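Local coordinates for protein tRNA (cytosine(38)-C(5))-methyltransferase (PDB 6FDF) that methylates cytosine 38 in the anticodon loop of tRNA(Asp), using S-adenosyl-L-methionine as methyl donor, and has no DNA-methylation activity, at residues A[290-293]-A[294-298]; A[319-322]-A[323-327]; A[200-203]-A[204-208]. One frame throughout, in Å; residues are numbered along the deposited sequence. Where two conformers were deposited one is given.

How the contacts relate
Contact 2 is the buried one, a run of turns within helix 318-328 that packs against the main sheet. Contact 1 is partly buried, with F292 and L296 buried and E294 and S295 exposed, and contact 3 lies at the surface, about 20 Å between its centre and that of the chain. Helix 22-29 touches both contact 1 and contact 2, and helix 283-289 both contact 1 and contact 3; its R288 pairs with E294 and with the carbonyl of Y205. The chemistry follows the setting: regular helical bonds and serine hydroxyls in contact 2, a beta turn with one apolar pair in contact 1, a carboxylate gripping the backbone in contact 3.

Contact 1. Residues A[290-293]-A[294-298]; sequences MGFP and ESLEW
F292 has its CG beside the backbone N (chi1 -76°), whereas L296 swings CG to the far side of its own N (chi1 175°), and with these two torsions the leucine's CD2 branch reaches the phenylalanine ring. CD2 of L296 settles 3.9 Å from CD2 of F292 and equally near its CB, a methyl set obliquely against the root of the ring. What folds the chain back is a type I beta turn from P293 to L296, closed by L296 N bonding to P293 O at 3.1 Å with an N-H...O angle of 157°; the donor stands well above the plane of the carbonyl. On the exposed side, OG of S295 rests 3.6 Å from CG of the proline ring. Just ahead of the turn, helix 283-289 finishes in a Schellman motif: F292 N returns to A287 O and G291 N to R288 O. G291 is the C-prime residue, with the positive phi that such an ending needs, and a CB there would run into the preceding carbonyl oxygen. E294 folds its chain so that OE1 makes a salt bridge with R288 NE on that helix. A water lies 3.0 Å from E294 OE1 and 3.3 Å from F292 O and can donate to either; other acceptors compete for its protons. CB of M290 lies at the edge of the F292 ring, in its plane. Y25 of helix 22-29 meets the ring at a steep angle, and bound S-adenosylhomocysteine is about 5 Å from the F292 side chain.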
loop_
_atom_site.group_PDB
_atom_site.type_symbol
_atom_site.label_atom_id
_atom_site.label_comp_id
_atom_site.label_asym_id
_atom_site.label_seq_id
_atom_site.Cartn_x
_atom_site.Cartn_y
_atom_site.Cartn_z
ATOM N N MET A 290 6.945 -1.373 -5.414
ATOM C CA MET A 290 5.571 -1.450 -4.940
ATOM C C MET A 290 4.566 -1.642 -6.072
ATOM O O MET A 290 3.356 -1.640 -5.820
ATOM C CB MET A 290 5.233 -0.202 -4.122
ATOM C CG MET A 290 6.036 -0.132 -2.830
ATOM S SD MET A 290 5.585 1.276 -1.806
ATOM C CE MET A 290 6.665 1.032 -0.402
ATOM N N GLY A 291 5.041 -1.828 -7.302
ATOM C CA GLY A 291 4.193 -2.158 -8.429
ATOM C C GLY A 291 3.582 -0.988 -9.168
ATOM O O GLY A 291 2.727 -1.208 -10.035
ATOM N N PHE A 292 3.995 0.238 -8.873
ATOM C CA PHE A 292 3.458 1.384 -9.588
ATOM C C PHE A 292 4.037 1.439 -10.998
ATOM O O PHE A 292 5.213 1.115 -11.199
ATOM C CB PHE A 292 3.775 2.678 -8.841
ATOM C CG PHE A 292 2.914 2.894 -7.636
ATOM C CD1 PHE A 292 3.253 2.336 -6.418
ATOM C CD2 PHE A 292 1.754 3.648 -7.728
ATOM C CE1 PHE A 292 2.453 2.525 -5.308
ATOM C CE2 PHE A 292 0.950 3.844 -6.629
ATOM C CZ PHE A 292 1.297 3.283 -5.418
ATOM N N PRO A 293 3.249 1.838 -11.990
ATOM C CA PRO A 293 3.757 1.893 -13.363
ATOM C C PRO A 293 4.658 3.105 -13.567
ATOM O O PRO A 293 4.702 4.033 -12.759
ATOM C CB PRO A 293 2.482 1.999 -14.203
ATOM C CG PRO A 293 1.538 2.732 -13.318
ATOM C CD PRO A 293 1.830 2.233 -11.912
ATOM N N GLU A 294 5.382 3.080 -14.686
ATOM C CA GLU A 294 6.289 4.171 -15.017
ATOM C C GLU A 294 5.557 5.486 -15.251
ATOM O O GLU A 294 6.166 6.555 -15.115
ATOM C CB GLU A 294 7.114 3.800 -16.250
ATOM C CG GLU A 294 8.055 2.633 -16.032
ATOM C CD GLU A 294 9.064 2.912 -14.930
ATOM O OE1 GLU A 294 8.926 2.334 -13.831
ATOM O OE2 GLU A 294 9.995 3.711 -15.166
ATOM N N SER A 295 4.269 5.432 -15.600
ATOM C CA SER A 295 3.492 6.649 -15.808
ATOM C C SER A 295 3.305 7.471 -14.533
ATOM O O SER A 295 2.979 8.659 -14.633
ATOM C CB SER A 295 2.129 6.298 -16.397
ATOM O OG SER A 295 1.332 5.644 -15.433
ATOM N N LEU A 296 3.474 6.872 -13.349
ATOM C CA LEU A 296 3.413 7.640 -12.107
ATOM C C LEU A 296 4.434 8.766 -12.157
ATOM O O LEU A 296 5.632 8.523 -12.324
ATOM C CB LEU A 296 3.675 6.742 -10.898
ATOM C CG LEU A 296 3.754 7.463 -9.547
ATOM C CD1 LEU A 296 2.410 8.071 -9.178
ATOM C CD2 LEU A 296 4.254 6.545 -8.437
ATOM N N GLU A 297 3.961 9.999 -12.015
ATOM C CA GLU A 297 4.820 11.163 -12.137
ATOM C C GLU A 297 4.557 12.129 -10.994
ATOM O O GLU A 297 3.444 12.213 -10.468
ATOM C CB GLU A 297 4.616 11.871 -13.491
ATOM C CG GLU A 297 3.306 12.630 -13.622
ATOM C CD GLU A 297 3.254 13.489 -14.875
ATOM O OE1 GLU A 297 3.708 13.015 -15.938
ATOM O OE2 GLU A 297 2.764 14.635 -14.798
ATOM N N TRP A 298 5.609 12.846 -10.605
ATOM C CA TRP A 298 5.489 13.932 -9.641
ATOM C C TRP A 298 6.353 15.134 -9.989
ATOM O O TRP A 298 6.235 16.163 -9.315
ATOM C CB TRP A 298 5.848 13.449 -8.228
ATOM C CG TRP A 298 7.200 12.812 -8.120
ATOM C CD1 TRP A 298 8.377 13.428 -7.799
ATOM C CD2 TRP A 298 7.514 11.429 -8.323
ATOM N NE1 TRP A 298 9.404 12.512 -7.790
ATOM C CE2 TRP A 298 8.901 11.278 -8.108
ATOM C CE3 TRP A 298 6.758 10.304 -8.663
ATOM C CZ2 TRP A 298 9.546 10.047 -8.227
ATOM C CZ3 TRP A 298 7.401 9.082 -8.778
ATOM C CH2 TRP A 298 8.780 8.965 -8.560
HETATM O O HOH W 1 7.422 3.529 -11.571
#

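Contact 2. Residues A[319-322]-A[323-327]; sequences KVVS and YLISL
Y323 N and the hydroxyl of S322 both donate to K319 O, OG at 2.6 Å and N at 3.2 Å. The serine oxygen reaches back to that carbonyl because it sits between its own N and carbonyl carbon (chi1 75°). One turn on, S322 O is gripped twice by S326, by OG at 3.0 Å and N at 3.1 Å, the two coming from opposite faces of the carbonyl plane. I325 N to V321 O, at 2.8 Å, continues the regular alpha-helical pattern. This is helix 318-328 of the Rossmann-like methyltransferase fold, packed on strands 121-127 and 168-175 of the main sheet, beside helix 22-29. K319 O lies over one face of the Y323 ring, toward the rim, 3.5 Å from CD2 of Y323, and the tyrosine OH comes within 3.8 Å of CD of K319; F160 meets the ring from outside the helix. An alanine at Y323 is likely to leave F160 without its aromatic neighbour and the aliphatic part of K319 freer to move. Toward the sheet, the V321 and I325 side chains cross, CG1 of V321 3.8 Å from CD1 of I325, and V320 lies alongside L324, both reaching Y170.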
loop_
_atom_site.group_PDB
_atom_site.type_symbol
_atom_site.label_atom_id
_atom_site.label_comp_id
_atom_site.label_asym_id
_atom_site.label_seq_id
_atom_site.Cartn_x
_atom_site.Cartn_y
_atom_site.Cartn_z
ATOM N N LYS A 319 0.591 -4.546 -7.484
ATOM C CA LYS A 319 0.510 -5.873 -8.094
ATOM C C LYS A 319 -0.352 -6.815 -7.262
ATOM O O LYS A 319 -1.288 -7.434 -7.782
ATOM C CB LYS A 319 1.915 -6.453 -8.273
ATOM C CG LYS A 319 2.486 -6.297 -9.669
ATOM C CD LYS A 319 1.699 -7.118 -10.680
ATOM C CE LYS A 319 2.141 -6.813 -12.098
ATOM N NZ LYS A 319 1.186 -7.361 -13.092
ATOM N N VAL A 320 -0.036 -6.953 -5.971
ATOM C CA VAL A 320 -0.812 -7.840 -5.098
ATOM C C VAL A 320 -2.291 -7.464 -5.113
ATOM O O VAL A 320 -3.168 -8.326 -5.248
ATOM C CB VAL A 320 -0.242 -7.829 -3.668
ATOM C CG1 VAL A 320 -1.086 -8.713 -2.753
ATOM C CG2 VAL A 320 1.214 -8.325 -3.667
ATOM N N VAL A 321 -2.594 -6.169 -4.994
ATOM C CA VAL A 321 -3.997 -5.768 -4.962
ATOM C C VAL A 321 -4.679 -5.998 -6.308
ATOM O O VAL A 321 -5.883 -6.292 -6.352
ATOM C CB VAL A 321 -4.098 -4.306 -4.489
ATOM C CG1 VAL A 321 -5.527 -3.802 -4.573
ATOM C CG2 VAL A 321 -3.598 -4.218 -3.058
ATOM N N SER A 322 -3.945 -5.878 -7.423
ATOM C CA SER A 322 -4.553 -6.176 -8.721
ATOM C C SER A 322 -5.059 -7.616 -8.772
ATOM O O SER A 322 -6.132 -7.890 -9.325
ATOM C CB SER A 322 -3.561 -5.924 -9.863
ATOM O OG SER A 322 -2.569 -6.941 -9.960
ATOM N N TYR A 323 -4.306 -8.546 -8.183
ATOM C CA TYR A 323 -4.757 -9.933 -8.120
ATOM C C TYR A 323 -5.988 -10.081 -7.231
ATOM O O TYR A 323 -6.927 -10.807 -7.580
ATOM C CB TYR A 323 -3.637 -10.834 -7.599
ATOM C CG TYR A 323 -2.356 -10.844 -8.392
ATOM C CD1 TYR A 323 -2.360 -10.731 -9.775
ATOM C CD2 TYR A 323 -1.136 -10.975 -7.746
ATOM C CE1 TYR A 323 -1.170 -10.759 -10.495
ATOM C CE2 TYR A 323 0.050 -10.996 -8.450
ATOM C CZ TYR A 323 0.030 -10.885 -9.821
ATOM O OH TYR A 323 1.222 -10.909 -10.513
ATOM N N LEU A 324 -5.986 -9.435 -6.059
ATOM C CA LEU A 324 -7.130 -9.544 -5.157
ATOM C C LEU A 324 -8.375 -8.908 -5.758
ATOM O O LEU A 324 -9.487 -9.415 -5.572
ATOM C CB LEU A 324 -6.803 -8.897 -3.811
ATOM C CG LEU A 324 -5.747 -9.639 -2.991
ATOM C CD1 LEU A 324 -5.162 -8.718 -1.954
ATOM C CD2 LEU A 324 -6.320 -10.899 -2.345
ATOM N N ILE A 325 -8.211 -7.793 -6.474
ATOM C CA ILE A 325 -9.354 -7.173 -7.142
ATOM C C ILE A 325 -9.948 -8.129 -8.168
ATOM O O ILE A 325 -11.171 -8.276 -8.264
ATOM C CB ILE A 325 -8.940 -5.833 -7.778
ATOM C CG1 ILE A 325 -8.813 -4.758 -6.700
ATOM C CG2 ILE A 325 -9.948 -5.397 -8.842
ATOM C CD1 ILE A 325 -8.203 -3.464 -7.205
ATOM N N SER A 326 -9.090 -8.778 -8.961
ATOM C CA SER A 326 -9.555 -9.756 -9.941
ATOM C C SER A 326 -10.365 -10.862 -9.276
ATOM O O SER A 326 -11.438 -11.246 -9.761
ATOM C CB SER A 326 -8.361 -10.350 -10.683
ATOM O OG SER A 326 -7.689 -9.354 -11.428
ATOM N N LEU A 327 -9.855 -11.395 -8.166
ATOM C CA LEU A 327 -10.587 -12.407 -7.410
ATOM C C LEU A 327 -11.911 -11.859 -6.893
ATOM O O LEU A 327 -12.964 -12.483 -7.057
ATOM C CB LEU A 327 -9.732 -12.908 -6.249
ATOM C CG LEU A 327 -10.402 -13.935 -5.340
ATOM C CD1 LEU A 327 -10.729 -15.197 -6.129
ATOM C CD2 LEU A 327 -9.514 -14.253 -4.152
#

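Contact 3. Residues A[200-203]-A[204-208]; sequences KRIR and DYLEI
Two successive i+3 to i bonds, D204 N to R201 O and Y205 N to I202 O, each 2.9 Å with the donor above the carbonyl plane, give the chain here a short 3-10 turn. It belongs to the long link between strand 168-175 and helix 219-225, in the region that probably serves as the target-recognition part of this C5-methyltransferase. The carboxylate of D204 reaches back to the start of the turn: OD2 takes the R201 N-H at 2.9 Å through its anti lone pair, and the N-H...O angle of 172° makes the bond almost straight. With CG beside its own N (chi1 -65°), the carboxylate turns back to R201 N, while the D204 amide separately donates to R201 O. K200 NZ is 5.5 Å and R203 NH2 5.2 Å from D204 OD2, not in contact, but their charges would probably help to keep it ionised. R201 itself extends the other way, to D235 O and E196. L206 N makes two weak bonds, to I202 O and R203 O, and its CD2 packs on CG2 of I202 at 3.8 Å, with F281 touching both residues. The Y205 ring crosses the K200 chain at about a right angle, its OH 3.4 Å from CD of the lysine, while R201 O lies in the ring plane, 3.5 Å from CD1 at the edge.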
loop_
_atom_site.group_PDB
_atom_site.type_symbol
_atom_site.label_atom_id
_atom_site.label_comp_id
_atom_site.label_asym_id
_atom_site.label_seq_id
_atom_site.Cartn_x
_atom_site.Cartn_y
_atom_site.Cartn_z
ATOM N N LYS A 200 12.604 -12.715 -9.877
ATOM C CA LYS A 200 12.938 -11.303 -9.906
ATOM C C LYS A 200 13.863 -10.944 -8.754
ATOM O O LYS A 200 13.712 -11.429 -7.629
ATOM C CB LYS A 200 11.672 -10.449 -9.893
ATOM C CG LYS A 200 10.840 -10.665 -11.146
ATOM C CD LYS A 200 9.909 -9.505 -11.429
ATOM C CE LYS A 200 9.120 -9.757 -12.704
ATOM N NZ LYS A 200 10.029 -9.833 -13.885
ATOM N N ARG A 201 14.822 -10.076 -9.048
ATOM C CA ARG A 201 15.800 -9.628 -8.079
ATOM C C ARG A 201 15.835 -8.109 -8.117
ATOM O O ARG A 201 15.198 -7.474 -8.962
ATOM C CB ARG A 201 17.178 -10.244 -8.364
ATOM C CG ARG A 201 17.166 -11.768 -8.235
ATOM C CD ARG A 201 18.455 -12.418 -8.694
ATOM N NE ARG A 201 18.365 -13.877 -8.616
ATOM C CZ ARG A 201 18.629 -14.589 -7.525
ATOM N NH1 ARG A 201 19.013 -13.982 -6.409
ATOM N NH2 ARG A 201 18.514 -15.909 -7.548
ATOM N N ILE A 202 16.571 -7.530 -7.166
ATOM C CA ILE A 202 16.623 -6.075 -7.029
ATOM C C ILE A 202 17.026 -5.408 -8.338
ATOM O O ILE A 202 16.458 -4.378 -8.726
ATOM C CB ILE A 202 17.569 -5.689 -5.876
ATOM C CG1 ILE A 202 17.015 -6.212 -4.550
ATOM C CG2 ILE A 202 17.748 -4.186 -5.817
ATOM C CD1 ILE A 202 15.645 -5.660 -4.217
ATOM N N ARG A 203 17.998 -5.995 -9.048
ATOM C CA ARG A 203 18.489 -5.400 -10.291
ATOM C C ARG A 203 17.371 -5.163 -11.300
ATOM O O ARG A 203 17.475 -4.262 -12.140
ATOM C CB ARG A 203 19.555 -6.305 -10.920
ATOM C CG ARG A 203 19.052 -7.717 -11.232
ATOM C CD ARG A 203 20.055 -8.522 -12.055
ATOM N NE ARG A 203 20.892 -9.396 -11.236
ATOM C CZ ARG A 203 20.770 -10.720 -11.188
ATOM N NH1 ARG A 203 21.579 -11.434 -10.416
ATOM N NH2 ARG A 203 19.845 -11.334 -11.916
ATOM N N ASP A 204 16.295 -5.946 -11.232
ATOM C CA ASP A 204 15.209 -5.807 -12.195
ATOM C C ASP A 204 14.383 -4.547 -11.974
ATOM O O ASP A 204 13.570 -4.200 -12.834
ATOM C CB ASP A 204 14.304 -7.039 -12.147
ATOM C CG ASP A 204 15.023 -8.301 -12.586
ATOM O OD1 ASP A 204 15.521 -8.339 -13.733
ATOM O OD2 ASP A 204 15.094 -9.256 -11.783
ATOM N N TYR A 205 14.570 -3.865 -10.848
ATOM C CA TYR A 205 13.826 -2.664 -10.518
ATOM C C TYR A 205 14.689 -1.412 -10.494
ATOM O O TYR A 205 14.145 -0.305 -10.406
ATOM C CB TYR A 205 13.131 -2.839 -9.158
ATOM C CG TYR A 205 12.115 -3.960 -9.158
ATOM C CD1 TYR A 205 12.522 -5.290 -9.104
ATOM C CD2 TYR A 205 10.753 -3.693 -9.226
ATOM C CE1 TYR A 205 11.602 -6.319 -9.122
ATOM C CE2 TYR A 205 9.824 -4.719 -9.235
ATOM C CZ TYR A 205 10.256 -6.029 -9.185
ATOM O OH TYR A 205 9.336 -7.051 -9.193
ATOM N N LEU A 206 16.012 -1.554 -10.559
ATOM C CA LEU A 206 16.891 -0.409 -10.379
ATOM C C LEU A 206 16.864 0.514 -11.590
ATOM O O LEU A 206 16.725 0.077 -12.739
ATOM C CB LEU A 206 18.329 -0.872 -10.120
ATOM C CG LEU A 206 18.588 -1.687 -8.852
ATOM C CD1 LEU A 206 20.049 -2.109 -8.756
ATOM C CD2 LEU A 206 18.160 -0.898 -7.610
ATOM N N GLU A 207 17.029 1.805 -11.318
ATOM C CA GLU A 207 17.393 2.739 -12.366
ATOM C C GLU A 207 18.861 2.532 -12.708
ATOM O O GLU A 207 19.644 2.018 -11.904
ATOM C CB GLU A 207 17.139 4.180 -11.926
ATOM C CG GLU A 207 15.665 4.509 -11.724
ATOM C CD GLU A 207 15.433 5.975 -11.421
ATOM O OE1 GLU A 207 15.148 6.751 -12.359
ATOM O OE2 GLU A 207 15.552 6.359 -10.239
ATOM N N ILE A 208 19.258 2.974 -13.888
ATOM C CA ILE A 208 20.651 2.786 -14.252
ATOM C C ILE A 208 21.319 4.073 -14.672
ATOM O O ILE A 208 20.695 5.005 -15.194
ATOM C CB ILE A 208 20.837 1.758 -15.394
ATOM C CG1 ILE A 208 20.404 2.383 -16.722
ATOM C CG2 ILE A 208 20.077 0.494 -15.100
ATOM C CD1 ILE A 208 18.941 2.255 -16.992
#